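Local coordinates for methyltransferase-like protein (Saccharopolyspora spinosa, PDB 4PNE) that catalyses a [4+2] cycloaddition in spinosyn biosynthesis and is built like an S-adenosylmethionine-dependent methyltransferase, with S-adenosyl-L-homocysteine bound in the cofactor pocket, at residues 37-42 with 121-126; 48-53 with 58-63; 97-102 with 149-154; 101-106 with 128-133. All coordinates share one frame; numbering follows the deposited sequence.

Contact 1. Residues 37-42 with 121-126; sequences QQVGQM and ITVSQV. With SAH (S-adenosyl-L-homocysteine), chain C.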
# COMPACT_ATOMS: atom_id res chain seq x y z
N GLN A 37 -7.78 -11.20 9.44
CA GLN A 37 -6.92 -11.82 10.45
C GLN A 37 -5.79 -12.63 9.77
O GLN A 37 -4.62 -12.58 10.19
CB GLN A 37 -7.76 -12.70 11.36
CG GLN A 37 -7.05 -13.22 12.59
CD GLN A 37 -8.00 -13.93 13.54
OE1 GLN A 37 -9.20 -14.02 13.28
NE2 GLN A 37 -7.46 -14.43 14.64
N GLN A 38 -6.15 -13.34 8.70
CA GLN A 38 -5.19 -14.13 7.95
C GLN A 38 -4.16 -13.25 7.26
O GLN A 38 -2.97 -13.58 7.22
CB GLN A 38 -5.93 -15.02 6.95
CG GLN A 38 -6.59 -16.22 7.65
CD GLN A 38 -7.47 -17.07 6.75
OE1 GLN A 38 -8.14 -16.57 5.84
NE2 GLN A 38 -7.46 -18.37 6.99
N VAL A 39 -4.62 -12.13 6.70
CA VAL A 39 -3.69 -11.20 6.10
C VAL A 39 -2.76 -10.66 7.19
O VAL A 39 -1.55 -10.59 6.98
CB VAL A 39 -4.43 -10.05 5.39
CG1 VAL A 39 -3.44 -9.01 4.90
CG2 VAL A 39 -5.22 -10.60 4.22
N GLY A 40 -3.29 -10.28 8.35
CA GLY A 40 -2.44 -9.76 9.42
C GLY A 40 -1.40 -10.80 9.84
O GLY A 40 -0.23 -10.49 10.07
N GLN A 41 -1.83 -12.04 9.92
CA GLN A 41 -0.93 -13.13 10.30
C GLN A 41 0.19 -13.30 9.27
O GLN A 41 1.35 -13.50 9.63
CB GLN A 41 -1.75 -14.43 10.44
CG GLN A 41 -0.97 -15.71 10.75
CD GLN A 41 -0.09 -15.61 11.98
OE1 GLN A 41 -0.43 -14.91 12.94
NE2 GLN A 41 1.02 -16.34 11.97
N MET A 42 -0.16 -13.19 7.99
CA MET A 42 0.84 -13.35 6.95
C MET A 42 1.88 -12.26 7.11
O MET A 42 3.06 -12.52 7.07
CB MET A 42 0.21 -13.33 5.56
CG MET A 42 1.17 -13.63 4.41
SD MET A 42 2.24 -15.12 4.53
CE MET A 42 3.36 -14.92 3.15
N ILE A 121 -3.48 2.61 9.96
CA ILE A 121 -4.12 1.38 10.37
C ILE A 121 -3.61 0.19 9.57
O ILE A 121 -3.31 0.29 8.39
CB ILE A 121 -5.65 1.44 10.24
CG1 ILE A 121 -6.09 1.70 8.80
CG2 ILE A 121 -6.19 2.55 11.12
CD1 ILE A 121 -7.61 1.52 8.57
N THR A 122 -3.46 -0.93 10.26
CA THR A 122 -3.06 -2.17 9.64
C THR A 122 -3.71 -3.33 10.38
O THR A 122 -4.12 -3.16 11.52
CB THR A 122 -1.55 -2.33 9.62
OG1 THR A 122 -1.22 -3.65 9.15
CG2 THR A 122 -0.96 -2.11 11.02
N VAL A 123 -3.78 -4.49 9.77
CA VAL A 123 -4.34 -5.66 10.46
C VAL A 123 -3.25 -6.54 11.07
O VAL A 123 -3.55 -7.56 11.70
CB VAL A 123 -5.20 -6.48 9.50
CG1 VAL A 123 -6.51 -5.72 9.25
CG2 VAL A 123 -4.48 -6.75 8.16
N SER A 124 -2.01 -6.11 10.91
CA SER A 124 -0.86 -6.81 11.47
C SER A 124 -0.41 -6.19 12.77
O SER A 124 0.08 -5.07 12.76
CB SER A 124 0.28 -6.78 10.46
OG SER A 124 1.48 -7.29 11.02
N GLN A 125 -0.49 -6.94 13.89
CA GLN A 125 -0.01 -6.42 15.17
C GLN A 125 1.51 -6.24 15.20
O GLN A 125 2.03 -5.36 15.88
CB GLN A 125 -0.45 -7.34 16.31
CG GLN A 125 -1.93 -7.48 16.41
CD GLN A 125 -2.37 -8.41 17.51
OE1 GLN A 125 -2.90 -7.97 18.52
NE2 GLN A 125 -2.14 -9.70 17.32
N VAL A 126 2.23 -7.08 14.45
CA VAL A 126 3.65 -6.87 14.28
C VAL A 126 3.90 -5.50 13.70
O VAL A 126 4.73 -4.77 14.18
CB VAL A 126 4.28 -7.96 13.37
CG1 VAL A 126 5.67 -7.56 12.93
CG2 VAL A 126 4.30 -9.33 14.09
N SAH C . 0.88 1.24 2.62
CA SAH C . 2.05 0.53 3.16
CB SAH C . 1.88 -0.99 3.21
CG SAH C . 1.31 -1.70 2.01
SD SAH C . 1.38 -3.48 2.23
C SAH C . 3.26 0.89 2.35
O SAH C . 4.37 0.65 2.79
OXT SAH C . 3.12 1.51 1.29
C5' SAH C . -0.38 -3.76 2.54
C4' SAH C . -0.86 -3.26 3.90
O4' SAH C . -2.28 -3.31 3.95
C3' SAH C . -0.37 -4.09 5.07
O3' SAH C . 0.07 -3.17 6.04
C2' SAH C . -1.61 -4.85 5.51
O2' SAH C . -1.66 -5.27 6.88
C1' SAH C . -2.71 -3.84 5.18
N9 SAH C . -4.05 -4.45 5.10
C8 SAH C . -4.47 -5.55 4.43
N7 SAH C . -5.78 -5.76 4.69
C5 SAH C . -6.19 -4.80 5.54
C6 SAH C . -7.40 -4.53 6.15
N6 SAH C . -8.47 -5.28 5.92
N1 SAH C . -7.51 -3.45 6.95
C2 SAH C . -6.42 -2.63 7.20
N3 SAH C . -5.21 -2.92 6.64
C4 SAH C . -5.11 -3.97 5.80

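Contact 2. Residues 48-53 with 58-63; sequences PLLNSV and CAIHHG. With SAH (S-adenosyl-L-homocysteine), chain C.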
# COMPACT_ATOMS: atom_id res chain seq x y z
N PRO A 48 9.71 -9.74 9.56
CA PRO A 48 11.15 -9.81 9.84
C PRO A 48 11.99 -10.06 8.57
O PRO A 48 13.09 -9.54 8.46
CB PRO A 48 11.26 -11.00 10.81
CG PRO A 48 9.91 -11.20 11.35
CD PRO A 48 8.95 -10.77 10.28
N LEU A 49 11.46 -10.82 7.62
CA LEU A 49 12.16 -11.08 6.36
C LEU A 49 12.25 -9.80 5.55
O LEU A 49 13.33 -9.46 5.06
CB LEU A 49 11.46 -12.19 5.55
CG LEU A 49 12.07 -12.50 4.18
CD1 LEU A 49 13.58 -12.69 4.20
CD2 LEU A 49 11.39 -13.72 3.55
N LEU A 50 11.14 -9.08 5.42
CA LEU A 50 11.16 -7.81 4.67
C LEU A 50 12.11 -6.83 5.28
O LEU A 50 12.86 -6.15 4.57
CB LEU A 50 9.78 -7.16 4.59
CG LEU A 50 8.67 -7.96 3.93
CD1 LEU A 50 7.39 -7.14 3.87
CD2 LEU A 50 9.08 -8.34 2.53
N ASN A 51 12.09 -6.72 6.60
CA ASN A 51 13.02 -5.82 7.27
C ASN A 51 14.47 -6.21 7.02
O ASN A 51 15.31 -5.36 6.78
CB ASN A 51 12.71 -5.80 8.76
CG ASN A 51 11.39 -5.09 9.06
OD1 ASN A 51 10.69 -4.59 8.17
ND2 ASN A 51 11.05 -5.03 10.35
N SER A 52 14.75 -7.50 7.07
CA SER A 52 16.09 -7.99 6.80
C SER A 52 16.53 -7.64 5.39
O SER A 52 17.64 -7.17 5.18
CB SER A 52 16.16 -9.49 7.01
OG SER A 52 17.48 -9.94 6.80
N VAL A 53 15.67 -7.92 4.41
CA VAL A 53 16.00 -7.59 3.02
C VAL A 53 16.25 -6.08 2.83
O VAL A 53 17.19 -5.66 2.15
CB VAL A 53 14.88 -8.10 2.08
CG1 VAL A 53 15.12 -7.68 0.66
CG2 VAL A 53 14.75 -9.61 2.15
N CYS A 58 10.67 -0.80 6.38
CA CYS A 58 10.71 -0.33 5.00
C CYS A 58 9.34 -0.04 4.42
O CYS A 58 8.31 -0.52 4.91
CB CYS A 58 11.39 -1.37 4.10
SG CYS A 58 10.48 -2.95 4.00
N ALA A 59 9.34 0.72 3.33
CA ALA A 59 8.17 0.79 2.45
C ALA A 59 7.83 -0.60 1.90
O ALA A 59 8.71 -1.34 1.49
CB ALA A 59 8.43 1.77 1.31
N ILE A 60 6.56 -0.96 1.88
CA ILE A 60 6.10 -2.18 1.27
C ILE A 60 5.23 -1.82 0.06
O ILE A 60 4.06 -2.18 -0.04
CB ILE A 60 5.34 -3.05 2.26
CG1 ILE A 60 6.06 -3.06 3.62
CG2 ILE A 60 5.20 -4.47 1.70
CD1 ILE A 60 5.29 -3.80 4.73
N HIS A 61 5.83 -1.09 -0.85
CA HIS A 61 5.19 -0.78 -2.12
C HIS A 61 6.29 -0.63 -3.19
O HIS A 61 7.48 -0.53 -2.87
CB HIS A 61 4.31 0.48 -1.99
CG HIS A 61 5.05 1.74 -1.64
ND1 HIS A 61 4.78 2.43 -0.47
CD2 HIS A 61 6.01 2.44 -2.28
CE1 HIS A 61 5.55 3.50 -0.41
NE2 HIS A 61 6.30 3.54 -1.50
N HIS A 62 5.87 -0.67 -4.44
CA HIS A 62 6.79 -0.62 -5.59
C HIS A 62 7.54 0.71 -5.65
O HIS A 62 7.02 1.76 -5.21
CB HIS A 62 6.02 -0.80 -6.88
CG HIS A 62 5.75 -2.23 -7.23
ND1 HIS A 62 5.45 -3.20 -6.29
CD2 HIS A 62 5.71 -2.85 -8.43
CE1 HIS A 62 5.29 -4.36 -6.90
NE2 HIS A 62 5.43 -4.18 -8.20
N GLY A 63 8.72 0.69 -6.23
CA GLY A 63 9.44 1.91 -6.50
C GLY A 63 8.99 2.56 -7.79
O GLY A 63 8.47 1.89 -8.70
N SAH C . 0.88 1.24 2.62
CA SAH C . 2.05 0.53 3.16
CB SAH C . 1.88 -0.99 3.21
CG SAH C . 1.31 -1.70 2.01
SD SAH C . 1.38 -3.48 2.23
C SAH C . 3.26 0.89 2.35
O SAH C . 4.37 0.65 2.79
OXT SAH C . 3.12 1.51 1.29
C5' SAH C . -0.38 -3.76 2.54
C4' SAH C . -0.86 -3.26 3.90
O4' SAH C . -2.28 -3.31 3.95
C3' SAH C . -0.37 -4.09 5.07
O3' SAH C . 0.07 -3.17 6.04
C2' SAH C . -1.61 -4.85 5.51
O2' SAH C . -1.66 -5.27 6.88
C1' SAH C . -2.71 -3.84 5.18
N9 SAH C . -4.05 -4.45 5.10
C8 SAH C . -4.47 -5.55 4.43
N7 SAH C . -5.78 -5.76 4.69
C5 SAH C . -6.19 -4.80 5.54
C6 SAH C . -7.40 -4.53 6.15
N6 SAH C . -8.47 -5.28 5.92
N1 SAH C . -7.51 -3.45 6.95
C2 SAH C . -6.42 -2.63 7.20
N3 SAH C . -5.21 -2.92 6.64
C4 SAH C . -5.11 -3.97 5.80

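Contact 3. Residues 97-102 with 149-154; sequences LDVGCG and VDAMSL. With SAH (S-adenosyl-L-homocysteine), chain C.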
# COMPACT_ATOMS: atom_id res chain seq x y z
N LEU A 97 -5.90 9.48 7.02
CA LEU A 97 -5.99 8.06 7.34
C LEU A 97 -5.13 7.26 6.36
O LEU A 97 -5.39 7.27 5.16
CB LEU A 97 -7.44 7.58 7.28
CG LEU A 97 -7.74 6.12 7.60
CD1 LEU A 97 -7.45 5.83 9.04
CD2 LEU A 97 -9.18 5.79 7.21
N ASP A 98 -4.12 6.57 6.87
CA ASP A 98 -3.23 5.71 6.10
C ASP A 98 -3.78 4.26 6.20
O ASP A 98 -3.59 3.56 7.18
CB ASP A 98 -1.78 5.89 6.65
CG ASP A 98 -0.74 5.09 5.88
OD1 ASP A 98 -1.06 4.52 4.83
OD2 ASP A 98 0.42 5.05 6.36
N VAL A 99 -4.51 3.86 5.17
CA VAL A 99 -5.27 2.62 5.16
C VAL A 99 -4.35 1.49 4.74
O VAL A 99 -3.96 1.41 3.59
CB VAL A 99 -6.44 2.70 4.21
CG1 VAL A 99 -7.20 1.35 4.21
CG2 VAL A 99 -7.36 3.82 4.62
N GLY A 100 -3.94 0.66 5.68
CA GLY A 100 -2.96 -0.36 5.39
C GLY A 100 -1.55 0.19 5.42
O GLY A 100 -0.87 0.23 4.40
N CYS A 101 -1.09 0.58 6.59
CA CYS A 101 0.04 1.47 6.70
C CYS A 101 1.39 0.75 6.72
O CYS A 101 2.43 1.41 6.80
CB CYS A 101 -0.12 2.33 7.97
SG CYS A 101 -0.12 1.34 9.53
N GLY A 102 1.39 -0.58 6.63
CA GLY A 102 2.62 -1.35 6.68
C GLY A 102 3.36 -1.08 7.99
O GLY A 102 2.73 -0.96 9.05
N VAL A 149 -6.59 -2.02 13.06
CA VAL A 149 -7.93 -1.67 12.63
C VAL A 149 -8.15 -2.28 11.25
O VAL A 149 -7.29 -2.19 10.38
CB VAL A 149 -8.13 -0.14 12.58
CG1 VAL A 149 -9.44 0.25 11.90
CG2 VAL A 149 -8.06 0.46 13.95
N ASP A 150 -9.32 -2.90 11.07
CA ASP A 150 -9.76 -3.44 9.80
C ASP A 150 -10.47 -2.37 8.97
O ASP A 150 -11.48 -1.84 9.37
CB ASP A 150 -10.72 -4.62 10.06
CG ASP A 150 -11.07 -5.40 8.80
OD1 ASP A 150 -10.95 -4.89 7.66
OD2 ASP A 150 -11.50 -6.56 8.97
N ALA A 151 -9.95 -2.08 7.78
CA ALA A 151 -10.48 -1.01 6.95
C ALA A 151 -11.89 -1.31 6.47
O ALA A 151 -12.58 -0.39 6.05
CB ALA A 151 -9.54 -0.77 5.75
N MET A 152 -12.32 -2.56 6.54
CA MET A 152 -13.67 -2.89 6.11
C MET A 152 -14.68 -2.51 7.20
O MET A 152 -15.90 -2.57 6.96
CB MET A 152 -13.78 -4.37 5.75
CG MET A 152 -13.08 -4.65 4.42
SD MET A 152 -13.02 -6.36 3.92
CE MET A 152 -11.72 -6.96 5.00
N SER A 153 -14.17 -2.11 8.37
CA SER A 153 -15.02 -1.62 9.45
C SER A 153 -14.31 -0.60 10.32
O SER A 153 -13.76 -0.93 11.37
CB SER A 153 -15.49 -2.77 10.32
OG SER A 153 -16.43 -2.28 11.26
N LEU A 154 -14.38 0.66 9.93
CA LEU A 154 -13.61 1.70 10.58
C LEU A 154 -14.33 2.22 11.81
O LEU A 154 -15.53 2.47 11.74
CB LEU A 154 -13.36 2.84 9.60
CG LEU A 154 -12.51 2.50 8.38
CD1 LEU A 154 -12.46 3.75 7.47
CD2 LEU A 154 -11.13 2.06 8.76
N SAH C . 0.88 1.24 2.62
CA SAH C . 2.05 0.53 3.16
CB SAH C . 1.88 -0.99 3.21
CG SAH C . 1.31 -1.70 2.01
SD SAH C . 1.38 -3.48 2.23
C SAH C . 3.26 0.89 2.35
O SAH C . 4.37 0.65 2.79
OXT SAH C . 3.12 1.51 1.29
C5' SAH C . -0.38 -3.76 2.54
C4' SAH C . -0.86 -3.26 3.90
O4' SAH C . -2.28 -3.31 3.95
C3' SAH C . -0.37 -4.09 5.07
O3' SAH C . 0.07 -3.17 6.04
C2' SAH C . -1.61 -4.85 5.51
O2' SAH C . -1.66 -5.27 6.88
C1' SAH C . -2.71 -3.84 5.18
N9 SAH C . -4.05 -4.45 5.10
C8 SAH C . -4.47 -5.55 4.43
N7 SAH C . -5.78 -5.76 4.69
C5 SAH C . -6.19 -4.80 5.54
C6 SAH C . -7.40 -4.53 6.15
N6 SAH C . -8.47 -5.28 5.92
N1 SAH C . -7.51 -3.45 6.95
C2 SAH C . -6.42 -2.63 7.20
N3 SAH C . -5.21 -2.92 6.64
C4 SAH C . -5.11 -3.97 5.80

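Contact 4. Residues 101-106 with 128-133; sequences CGTGQP and VAIAAD. With SAH (S-adenosyl-L-homocysteine), chain C.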
# COMPACT_ATOMS: atom_id res chain seq x y z
N CYS A 101 -1.09 0.58 6.59
CA CYS A 101 0.04 1.47 6.70
C CYS A 101 1.39 0.75 6.72
O CYS A 101 2.43 1.41 6.80
CB CYS A 101 -0.12 2.33 7.97
SG CYS A 101 -0.12 1.34 9.53
N GLY A 102 1.39 -0.58 6.63
CA GLY A 102 2.62 -1.35 6.68
C GLY A 102 3.36 -1.08 7.99
O GLY A 102 2.73 -0.96 9.05
N THR A 103 4.68 -0.94 7.90
CA THR A 103 5.47 -0.66 9.11
C THR A 103 5.48 0.83 9.45
O THR A 103 6.24 1.29 10.32
CB THR A 103 6.92 -1.14 8.93
OG1 THR A 103 7.52 -0.40 7.88
CG2 THR A 103 6.95 -2.60 8.58
N GLY A 104 4.69 1.61 8.71
CA GLY A 104 4.61 3.04 8.93
C GLY A 104 5.72 3.86 8.28
O GLY A 104 5.81 5.08 8.50
N GLN A 105 6.59 3.24 7.47
CA GLN A 105 7.71 4.00 6.95
C GLN A 105 7.25 5.18 6.05
O GLN A 105 7.78 6.28 6.18
CB GLN A 105 8.68 3.05 6.22
CG GLN A 105 9.98 3.67 5.76
CD GLN A 105 9.85 4.36 4.39
OE1 GLN A 105 8.86 4.22 3.70
NE2 GLN A 105 10.89 5.09 3.99
N PRO A 106 6.28 4.98 5.13
CA PRO A 106 5.83 6.10 4.32
C PRO A 106 5.15 7.19 5.15
O PRO A 106 5.38 8.37 4.90
CB PRO A 106 4.86 5.42 3.35
CG PRO A 106 5.33 4.02 3.25
CD PRO A 106 5.69 3.72 4.68
N VAL A 128 1.95 -2.80 13.71
CA VAL A 128 1.57 -1.78 14.66
C VAL A 128 2.70 -1.50 15.63
O VAL A 128 3.11 -0.35 15.83
CB VAL A 128 0.29 -2.18 15.44
CG1 VAL A 128 0.03 -1.20 16.60
CG2 VAL A 128 -0.88 -2.25 14.49
N ALA A 129 3.23 -2.58 16.20
CA ALA A 129 4.29 -2.45 17.18
C ALA A 129 5.57 -1.82 16.61
O ALA A 129 6.16 -0.95 17.23
CB ALA A 129 4.61 -3.83 17.78
N ILE A 130 5.97 -2.24 15.41
CA ILE A 130 7.16 -1.70 14.77
C ILE A 130 6.96 -0.23 14.42
O ILE A 130 7.85 0.62 14.63
CB ILE A 130 7.55 -2.51 13.48
CG1 ILE A 130 8.07 -3.90 13.87
CG2 ILE A 130 8.57 -1.75 12.63
CD1 ILE A 130 8.38 -4.80 12.71
N ALA A 131 5.80 0.08 13.86
CA ALA A 131 5.47 1.44 13.45
C ALA A 131 5.49 2.39 14.66
O ALA A 131 6.06 3.49 14.61
CB ALA A 131 4.11 1.46 12.79
N ALA A 132 4.86 1.97 15.74
CA ALA A 132 4.81 2.82 16.94
C ALA A 132 6.21 3.04 17.53
O ALA A 132 6.55 4.13 17.97
CB ALA A 132 3.86 2.23 17.97
N ASP A 133 7.05 2.00 17.55
CA ASP A 133 8.42 2.15 18.04
C ASP A 133 9.23 3.09 17.17
O ASP A 133 10.02 3.85 17.67
CB ASP A 133 9.14 0.80 18.05
CG ASP A 133 8.90 -0.00 19.30
OD1 ASP A 133 8.12 0.43 20.18
OD2 ASP A 133 9.49 -1.10 19.38
N SAH C . 0.88 1.24 2.62
CA SAH C . 2.05 0.53 3.16
CB SAH C . 1.88 -0.99 3.21
CG SAH C . 1.31 -1.70 2.01
SD SAH C . 1.38 -3.48 2.23
C SAH C . 3.26 0.89 2.35
O SAH C . 4.37 0.65 2.79
OXT SAH C . 3.12 1.51 1.29
C5' SAH C . -0.38 -3.76 2.54
C4' SAH C . -0.86 -3.26 3.90
O4' SAH C . -2.28 -3.31 3.95
C3' SAH C . -0.37 -4.09 5.07
O3' SAH C . 0.07 -3.17 6.04
C2' SAH C . -1.61 -4.85 5.51
O2' SAH C . -1.66 -5.27 6.88
C1' SAH C . -2.71 -3.84 5.18
N9 SAH C . -4.05 -4.45 5.10
C8 SAH C . -4.47 -5.55 4.43
N7 SAH C . -5.78 -5.76 4.69
C5 SAH C . -6.19 -4.80 5.54
C6 SAH C . -7.40 -4.53 6.15
N6 SAH C . -8.47 -5.28 5.92
N1 SAH C . -7.51 -3.45 6.95
C2 SAH C . -6.42 -2.63 7.20
N3 SAH C . -5.21 -2.92 6.64
C4 SAH C . -5.11 -3.97 5.80

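Contact 1. Residues 37-42 with 121-126
Gly-40, with no side chain to intervene, lets helix 36-54 press its backbone onto the turn after strand 117-122: Gly-40 CA lies 3.4 Å from Val-123 O in a CA-H...O contact. Beside it, Val-39 CG1 meets Val-123 CG2 at 4.1 Å, and both residues turn to the ligand. The two methyls of Val-123 lie over one face of the adenine, CG1 coming within 3.4 Å of SAH N1. Val-39 CG1 approaches C8 of SAH at 3.6 Å from the same side of the ring. The contact loosens outward, where the exposed Gln-37, Gln-38 and Gln-41 leave the helix away from the turn, Gln-38 OE1 bonding Thr-35 N.

No hydrogen bond joins the two segments; the polar grip lies within 121-126. Thr-122 OG1, anti to its own backbone N (chi1 172°), accepts from SAH O2' at 2.8 Å. It also accepts a nearly straight bond (170°) from Ser-124 N at 3.1 Å, an ST turn, and is hydrogen-bonded to Gln-127 OE1. Ser-124 OG caps helix 125-138 through the N of Gln-127 and bonds Asp-44. Held by these partners, the threonine hydroxyl presents a fixed acceptor to the ribose, while the valines offer adenine an apolar surface.

Contact 2. Residues 48-53 with 58-63
Leu-50 and Ile-60 cross at about a right angle, Leu-50 CD1 lying 4.0 Å from Ile-60 CD1 and nearly as close to its CG2. The same CG2 also lies 4.0 Å from SD of SAH, with CB beside it, so Ile-60 is wedged between the helix and the ligand. Its backbone N donates to SAH O at 2.9 Å. The second carboxylate oxygen goes to the next residue: His-61 ND1 donates to OXT at 2.6 Å, almost linearly (171°), with the oxygen in the plane of the ring at its edge. Consecutive residues thus share the two oxygens, one using a backbone N-H and the other an imidazole N-H.

This loop follows helix 36-54, which belongs to the N-terminal segment ahead of the first strand of the Rossmann-like methyltransferase core. After the helix the chain doubles back along its last turns and brings the loop to the homocysteine tail of the ligand.

One layer out, Cys-58 tucks its thiol against the helix, SG resting 4.3 Å from Leu-50 CB. SG stands between its own backbone N and carbonyl carbon (chi1 64°), turned toward the helix backbone. Asn-51 lies alongside, its OD1 4.2 Å from Cys-58 N. The imidazole of His-61 is fixed at its far nitrogen, NE2 bonding Ala-77 O in helix 73-88, while Ala-59 CB sits over the rim of one ring face. Farther out, Phe-254 of helix 250-260 packs on Leu-50, and Trp-73 of helix 73-88 touches Cys-58.

Contact 3. Residues 97-102 with 149-154
Val-99, at the end of strand 95-99, faces Ala-151 in the type I turn of Asp-150 to Ser-153 with their CA atoms 6.6 Å apart, and no backbone bond links the two segments. Side chains close the gap at two points. Val-99 CG1 presses on Ala-151 CB at 3.5 Å, and two residues earlier on the strand Leu-97 CD2 meets Leu-154 CD1 tip to tip at 3.9 Å. With CG anti to the backbone N (chi1 -179°), Leu-97 carries CD2 across to that leucine. Ile-183 of helix 176-186 packs on Val-99, continuing this apolar layer.

Beyond the apolar pair, the two loops hold different parts of the ligand: 100-102 the amino group and the ribose, 150-151 the adenine. Gly-100 O accepts from the amino N of SAH at 2.7 Å, and Gly-102 N gives O3' a distinctly bent bond. On the adenine, Ala-151 N donates to N1 at 2.9 Å, nearly straight (172°). Asp-150 OD1 takes the amino group N6 at 3.1 Å. The same oxygen accepts from Met-152 N at 2.9 Å, 44° out of the carboxylate plane, in an Asx turn, while OD2 bonds Ser-36 OG. With both oxygens engaged, the carboxylate is fixed in rotation. An acceptor for N6 beside a donor for N1 matches the hydrogen-bonding edge of adenine.

Contact 4. Residues 101-106 with 128-133
Backbone meets helix here: the carbonyl of Thr-103, in the glycine-rich loop between strand 95-99 and helix 105-113, rests on Ala-131 of helix 125-138. Thr-103 O comes within 3.2 Å of Ala-131 CA in a bent CA-H...O contact (126° at the hydrogen), and the Ala-131 methyl CB is almost as near, at 3.3 Å. The small Ala-131 and the bare Gly-104, whose N lies 4.1 Å from Ala-131 CB, together let loop and helix approach closely. Alongside, Ile-130 CG2 touches Thr-103 CB at 4.1 Å; anti to the backbone N, that branch points to the loop.

A type II' turn from Cys-101 to Gly-104 gives the loop its shape, closed by Gly-104 N to Cys-101 O at 3.0 Å. Gly-104 stands at the N-cap of helix 105-113; the spacing of Gly-102 and Gly-104 is consistent with a Rossmann-type glycine-rich motif. Past it, Pro-106 CG reaches the ligand carboxylate, 3.5 Å from SAH O.

Around this junction, Pro-57 touches both Thr-103 and Ile-130, and Thr-103 OG1 makes a weak hydrogen bond with Cys-58 O. Ile-130 also packs on Thr-47 and Asn-51 of helix 36-54, while Phe-146 of strand 144-148 lies against Cys-101 and Ala-131.

How the contacts relate
All four contacts touch the one ligand and follow it from adenine to carboxylate. Contacts 1 and 3, with centres 10 Å apart, both meet the adenosine, while contact 3 reaches on to the amino group; neighbouring strands join them, with Ile-121 N 2.9 Å from Asp-98 O and Ile-121 O 2.9 Å from Cys-101 N, both probable hydrogen bonds. Contact 3 passes into contact 4 through the shared Cys-101 and Gly-102. Contact 2 lies at the carboxylate end, its centre about 19 Å from that of contact 3, and touches contact 4 where Ala-59 CB lies 3.4 Å from Gln-105 OE1. Helix 36-54 serves contacts 1 and 2, and helix 125-138 serves contacts 1 and 4.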